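Local coordinates for uric acid degradation bifunctional protein PucL (Bacillus subtilis, PDB 6A4M) that probably oxidises uric acid with molecular oxygen, as the urate oxidase part of a bifunctional enzyme that also decarboxylates a later intermediate of purine breakdown, at residues 229-234 against 248-253; 242-247 against 261-266. All blocks are in the same frame, centred on the assembly; numbering follows the deposited sequence.

Both interactions use helix 240-254, at different residues. Interaction 2, between 242-247 and 261-266, is buried: its four touching residues join the helix to strand 258-267 through isoleucine packing on a phenylalanine ring, with no hydrogen bond across. Interaction 1, between 229-234 and 248-253, lies nearer the surface and pairs 229-234 with the next helix; a valine against an arginine is followed outward by a salt bridge to an exposed glutamate. Their centres are 9 Å apart and they touch directly, F232 meeting L243 and L252 and I251 meeting V261, so apolar chemistry next to the beta strands gives way to charge on the outer side.

Interaction 1. Residues 229-234 against 248-253; sequences STVFHE and GCRILA
R250 leans across to V231 and E234, and its side chain can be followed atom by atom. CB starts toward the other helix and meets V231 CG2 at 4.0 Å. With CG anti to the backbone N (chi1 -169°), the chain leaves its own helix; bends at the next two torsions then fold it over the valine methyl, and CG and NE both stay in contact with V231 CG2. At the guanidinium this methyl lies over the centre of one face, 3.8 Å from R250 CZ. V231 CG2 is thus an apolar seat under the flat group, while E234 meets its edge. E234 reaches in from the opposite direction with its chain extended beyond CG, and R250 NH2 forms a salt bridge with E234 OE1 at 2.8 Å. The hydrogen bond within it is weak, bent to an N-H...O angle of 115°, and E234 OE2 is 3.3 Å from the same R250 NH2. Carboxylate and guanidinium planes are turned 56° apart, so the two groups meet at an angle through one nitrogen and not as a flat, two-pronged pair. Replacing R250 by an alanine would probably leave the E234 carboxylate without this positive mate and uncover the V231 methyl. R250 also touches L227 and E26, and K169 binds the carbonyl oxygens of F232 and H233. Helices 221-233 and 240-254 lie side by side here: V231 also touches H246 and I247 of the second helix, whose I251 and L252 turn to L258 and V261 of strand 258-267.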
loop_
_atom_site.group_PDB
_atom_site.type_symbol
_atom_site.label_atom_id
_atom_site.label_comp_id
_atom_site.label_asym_id
_atom_site.label_seq_id
_atom_site.Cartn_x
_atom_site.Cartn_y
_atom_site.Cartn_z
ATOM N N SER A 229 -9.259 1.761 9.847
ATOM C CA SER A 229 -10.653 2.196 9.986
ATOM C C SER A 229 -11.370 1.608 11.211
ATOM O O SER A 229 -12.300 2.239 11.714
ATOM C CB SER A 229 -11.450 1.904 8.708
ATOM O OG SER A 229 -11.757 0.531 8.584
ATOM N N THR A 230 -10.952 0.430 11.688
ATOM C CA THR A 230 -11.521 -0.164 12.919
ATOM C C THR A 230 -11.068 0.603 14.156
ATOM O O THR A 230 -11.875 0.906 15.032
ATOM C CB THR A 230 -11.148 -1.651 13.107
ATOM O OG1 THR A 230 -9.723 -1.790 13.161
ATOM C CG2 THR A 230 -11.718 -2.516 11.980
ATOM N N VAL A 231 -9.768 0.894 14.220
ATOM C CA VAL A 231 -9.248 1.959 15.086
ATOM C C VAL A 231 -9.776 3.213 14.401
ATOM O O VAL A 231 -10.010 3.177 13.210
ATOM C CB VAL A 231 -7.701 1.981 15.146
ATOM C CG1 VAL A 231 -7.209 3.068 16.096
ATOM C CG2 VAL A 231 -7.151 0.629 15.576
ATOM N N PHE A 232 -9.988 4.301 15.130
ATOM C CA PHE A 232 -10.611 5.531 14.581
ATOM C C PHE A 232 -12.112 5.477 14.802
ATOM O O PHE A 232 -12.671 6.404 15.380
ATOM C CB PHE A 232 -10.302 5.784 13.080
ATOM C CG PHE A 232 -10.679 7.164 12.567
ATOM C CD1 PHE A 232 -10.815 8.279 13.409
ATOM C CD2 PHE A 232 -10.864 7.350 11.197
ATOM C CE1 PHE A 232 -11.150 9.526 12.891
ATOM C CE2 PHE A 232 -11.195 8.597 10.679
ATOM C CZ PHE A 232 -11.335 9.688 11.527
ATOM N N HIS A 233 -12.759 4.409 14.334
ATOM C CA HIS A 233 -14.154 4.135 14.685
ATOM C C HIS A 233 -14.320 4.027 16.198
ATOM O O HIS A 233 -15.186 4.685 16.771
ATOM C CB HIS A 233 -14.655 2.842 14.028
ATOM C CG HIS A 233 -16.035 2.438 14.459
ATOM N ND1 HIS A 233 -16.351 2.119 15.762
ATOM C CD2 HIS A 233 -17.179 2.291 13.753
ATOM C CE1 HIS A 233 -17.632 1.803 15.842
ATOM N NE2 HIS A 233 -18.156 1.896 14.635
ATOM N N GLU A 234 -13.502 3.186 16.827
ATOM C CA GLU A 234 -13.656 2.877 18.253
ATOM C C GLU A 234 -13.143 3.972 19.192
ATOM O O GLU A 234 -13.666 4.120 20.298
ATOM C CB GLU A 234 -13.013 1.526 18.599
ATOM C CG GLU A 234 -11.494 1.507 18.674
ATOM C CD GLU A 234 -10.969 0.163 19.129
ATOM O OE1 GLU A 234 -10.268 0.117 20.162
ATOM O OE2 GLU A 234 -11.267 -0.853 18.461
ATOM N N GLY A 248 -0.804 2.589 14.651
ATOM C CA GLY A 248 0.542 2.019 14.603
ATOM C C GLY A 248 0.741 0.872 15.572
ATOM O O GLY A 248 1.164 -0.216 15.170
ATOM N N CYS A 249 0.422 1.117 16.843
ATOM C CA CYS A 249 0.517 0.092 17.892
ATOM C C CYS A 249 -0.328 -1.142 17.564
ATOM O O CYS A 249 0.122 -2.272 17.757
ATOM C CB CYS A 249 0.114 0.659 19.265
ATOM S SG CYS A 249 1.330 1.778 20.010
ATOM N N ARG A 250 -1.539 -0.920 17.056
ATOM C CA ARG A 250 -2.435 -2.019 16.693
ATOM C C ARG A 250 -1.889 -2.853 15.530
ATOM O O ARG A 250 -2.009 -4.078 15.543
ATOM C CB ARG A 250 -3.832 -1.493 16.353
ATOM C CG ARG A 250 -4.892 -2.580 16.216
ATOM C CD ARG A 250 -5.359 -3.135 17.553
ATOM N NE ARG A 250 -6.638 -2.542 17.953
ATOM C CZ ARG A 250 -6.802 -1.475 18.742
ATOM N NH1 ARG A 250 -5.769 -0.822 19.285
ATOM N NH2 ARG A 250 -8.035 -1.055 18.998
ATOM N N ILE A 251 -1.305 -2.192 14.530
ATOM C CA ILE A 251 -0.660 -2.885 13.402
ATOM C C ILE A 251 0.533 -3.722 13.887
ATOM O O ILE A 251 0.696 -4.867 13.466
ATOM C CB ILE A 251 -0.225 -1.892 12.289
ATOM C CG1 ILE A 251 -1.459 -1.310 11.585
ATOM C CG2 ILE A 251 0.682 -2.564 11.255
ATOM C CD1 ILE A 251 -1.199 -0.008 10.855
ATOM N N LEU A 252 1.355 -3.146 14.763
ATOM C CA LEU A 252 2.497 -3.861 15.343
ATOM C C LEU A 252 2.063 -5.045 16.208
ATOM O O LEU A 252 2.694 -6.101 16.167
ATOM C CB LEU A 252 3.379 -2.917 16.163
ATOM C CG LEU A 252 4.145 -1.861 15.364
ATOM C CD1 LEU A 252 4.778 -0.855 16.307
ATOM C CD2 LEU A 252 5.209 -2.485 14.470
ATOM N N ALA A 253 0.994 -4.862 16.980
ATOM C CA ALA A 253 0.421 -5.941 17.791
ATOM C C ALA A 253 -0.079 -7.094 16.919
ATOM O O ALA A 253 0.201 -8.264 17.199
ATOM C CB ALA A 253 -0.714 -5.412 18.659
#

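Interaction 2. Residues 242-247 against 261-266; sequences NLIYHI and VSFQSQ
F263 carries most of the strand's side of this contact, its ring lying against I244 and I247 of helix 240-254. Its CG stands anti to the carbonyl carbon (chi1 -67°), which brings the ring up beneath the helix. I244 CB sits over one face, 4.0 Å from the ring centroid and 21° off the normal, a CH-pi contact. I244 O approaches the same face nearer the rim, 3.3 Å from F263 CZ, so backbone and side chain of one residue cover this face together. The I244 chain runs past the ring in the opposite direction, and its CD1 ends 4.2 Å from F263 CB. I247 comes to the edge instead: its CG2 lies in the ring plane, 3.6 Å from F263 CE2, and the I247 side chain also touches A228 and V231 of helix 221-233. The F263 backbone is hydrogen-bonded to F297. Helix and strand run nearly antiparallel, at 153° with axes 9.3 Å apart. Counting the strands of the main sheet, two strands, two helices and two strands follow one another in this part of the chain, with strand 258-267 between 194-204 and 293-300 in an antiparallel sheet and the helices packed on it, consistent with the tunnelling (T-fold) architecture of uricases. Q264 starts its side chain away from the helix, and its backbone is bonded to N199; its carbonyl oxygen is hydrogen-bonded to a glycerol molecule, probably from the crystallisation liquor. S265 faces the helix again. Its CB lies 4.4 Å from I244 CG2, a looser touch than those of F263, and both side chains also rest on L198 of strand 194-204.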
loop_
_atom_site.group_PDB
_atom_site.type_symbol
_atom_site.label_atom_id
_atom_site.label_comp_id
_atom_site.label_asym_id
_atom_site.label_seq_id
_atom_site.Cartn_x
_atom_site.Cartn_y
_atom_site.Cartn_z
ATOM N N ASN A 242 -2.787 11.082 18.326
ATOM C CA ASN A 242 -3.318 9.978 19.120
ATOM C C ASN A 242 -3.925 8.896 18.224
ATOM O O ASN A 242 -3.758 7.706 18.488
ATOM C CB ASN A 242 -4.369 10.495 20.111
ATOM C CG ASN A 242 -4.784 9.446 21.123
ATOM O OD1 ASN A 242 -3.966 8.969 21.909
ATOM N ND2 ASN A 242 -6.064 9.081 21.109
ATOM N N LEU A 243 -4.627 9.314 17.171
ATOM C CA LEU A 243 -5.221 8.384 16.204
ATOM C C LEU A 243 -4.157 7.534 15.510
ATOM O O LEU A 243 -4.264 6.310 15.487
ATOM C CB LEU A 243 -6.054 9.141 15.158
ATOM C CG LEU A 243 -6.618 8.368 13.958
ATOM C CD1 LEU A 243 -7.425 7.158 14.396
ATOM C CD2 LEU A 243 -7.468 9.282 13.089
ATOM N N ILE A 244 -3.138 8.189 14.955
ATOM C CA ILE A 244 -2.063 7.480 14.240
ATOM C C ILE A 244 -1.153 6.662 15.167
ATOM O O ILE A 244 -0.583 5.659 14.729
ATOM C CB ILE A 244 -1.225 8.412 13.317
ATOM C CG1 ILE A 244 -0.362 9.401 14.119
ATOM C CG2 ILE A 244 -2.131 9.116 12.307
ATOM C CD1 ILE A 244 0.295 10.481 13.278
ATOM N N TYR A 245 -1.025 7.084 16.427
ATOM C CA TYR A 245 -0.310 6.304 17.447
ATOM C C TYR A 245 -1.030 4.983 17.747
ATOM O O TYR A 245 -0.391 3.934 17.847
ATOM C CB TYR A 245 -0.132 7.122 18.736
ATOM C CG TYR A 245 0.660 6.413 19.818
ATOM C CD1 TYR A 245 2.056 6.375 19.775
ATOM C CD2 TYR A 245 0.015 5.776 20.886
ATOM C CE1 TYR A 245 2.789 5.722 20.758
ATOM C CE2 TYR A 245 0.738 5.118 21.875
ATOM C CZ TYR A 245 2.126 5.094 21.810
ATOM O OH TYR A 245 2.858 4.449 22.786
ATOM N N HIS A 246 -2.353 5.040 17.888
ATOM C CA HIS A 246 -3.154 3.835 18.145
ATOM C C HIS A 246 -3.224 2.884 16.937
ATOM O O HIS A 246 -3.228 1.667 17.116
ATOM C CB HIS A 246 -4.560 4.199 18.644
ATOM C CG HIS A 246 -4.627 4.436 20.122
ATOM N ND1 HIS A 246 -4.826 3.415 21.026
ATOM C CD2 HIS A 246 -4.508 5.570 20.854
ATOM C CE1 HIS A 246 -4.834 3.911 22.251
ATOM N NE2 HIS A 246 -4.643 5.217 22.174
ATOM N N ILE A 247 -3.281 3.438 15.723
ATOM C CA ILE A 247 -3.235 2.630 14.490
ATOM C C ILE A 247 -1.903 1.876 14.402
ATOM O O ILE A 247 -1.885 0.675 14.126
ATOM C CB ILE A 247 -3.445 3.488 13.213
ATOM C CG1 ILE A 247 -4.874 4.055 13.171
ATOM C CG2 ILE A 247 -3.206 2.664 11.946
ATOM C CD1 ILE A 247 -5.038 5.256 12.261
ATOM N N VAL A 261 6.058 1.184 11.970
ATOM C CA VAL A 261 4.994 1.658 11.085
ATOM C C VAL A 261 5.061 3.185 11.041
ATOM O O VAL A 261 4.962 3.829 12.085
ATOM C CB VAL A 261 3.602 1.217 11.593
ATOM C CG1 VAL A 261 2.519 1.493 10.554
ATOM C CG2 VAL A 261 3.607 -0.264 11.958
ATOM N N SER A 262 5.236 3.755 9.847
ATOM C CA SER A 262 5.310 5.213 9.676
ATOM C C SER A 262 4.013 5.776 9.111
ATOM O O SER A 262 3.251 5.068 8.457
ATOM C CB SER A 262 6.479 5.599 8.781
ATOM O OG SER A 262 7.698 5.155 9.339
ATOM N N PHE A 263 3.776 7.056 9.386
ATOM C CA PHE A 263 2.539 7.734 9.020
ATOM C C PHE A 263 2.857 9.102 8.444
ATOM O O PHE A 263 3.639 9.843 9.026
ATOM C CB PHE A 263 1.647 7.915 10.253
ATOM C CG PHE A 263 1.127 6.627 10.824
ATOM C CD1 PHE A 263 1.893 5.886 11.718
ATOM C CD2 PHE A 263 -0.134 6.155 10.477
ATOM C CE1 PHE A 263 1.416 4.693 12.250
ATOM C CE2 PHE A 263 -0.619 4.965 11.006
ATOM C CZ PHE A 263 0.157 4.235 11.893
ATOM N N GLN A 264 2.272 9.418 7.294
ATOM C CA GLN A 264 2.168 10.797 6.831
ATOM C C GLN A 264 0.676 11.111 6.791
ATOM O O GLN A 264 -0.060 10.511 6.008
ATOM C CB GLN A 264 2.828 10.980 5.463
ATOM C CG GLN A 264 4.351 10.915 5.513
ATOM C CD GLN A 264 5.025 11.393 4.233
ATOM O OE1 GLN A 264 4.437 11.350 3.147
ATOM N NE2 GLN A 264 6.273 11.844 4.356
ATOM N N SER A 265 0.235 12.007 7.671
ATOM C CA SER A 265 -1.183 12.345 7.812
ATOM C C SER A 265 -1.452 13.772 7.339
ATOM O O SER A 265 -0.562 14.614 7.413
ATOM C CB SER A 265 -1.609 12.197 9.271
ATOM O OG SER A 265 -1.085 13.252 10.063
ATOM N N GLN A 266 -2.669 14.037 6.855
ATOM C CA GLN A 266 -3.109 15.404 6.528
ATOM C C GLN A 266 -4.518 15.676 7.046
ATOM O O GLN A 266 -5.414 14.859 6.856
ATOM C CB GLN A 266 -3.092 15.650 5.023
ATOM C CG GLN A 266 -1.719 15.614 4.373
ATOM C CD GLN A 266 -1.777 15.902 2.880
ATOM O OE1 GLN A 266 -2.849 15.928 2.278
ATOM N NE2 GLN A 266 -0.617 16.125 2.278
#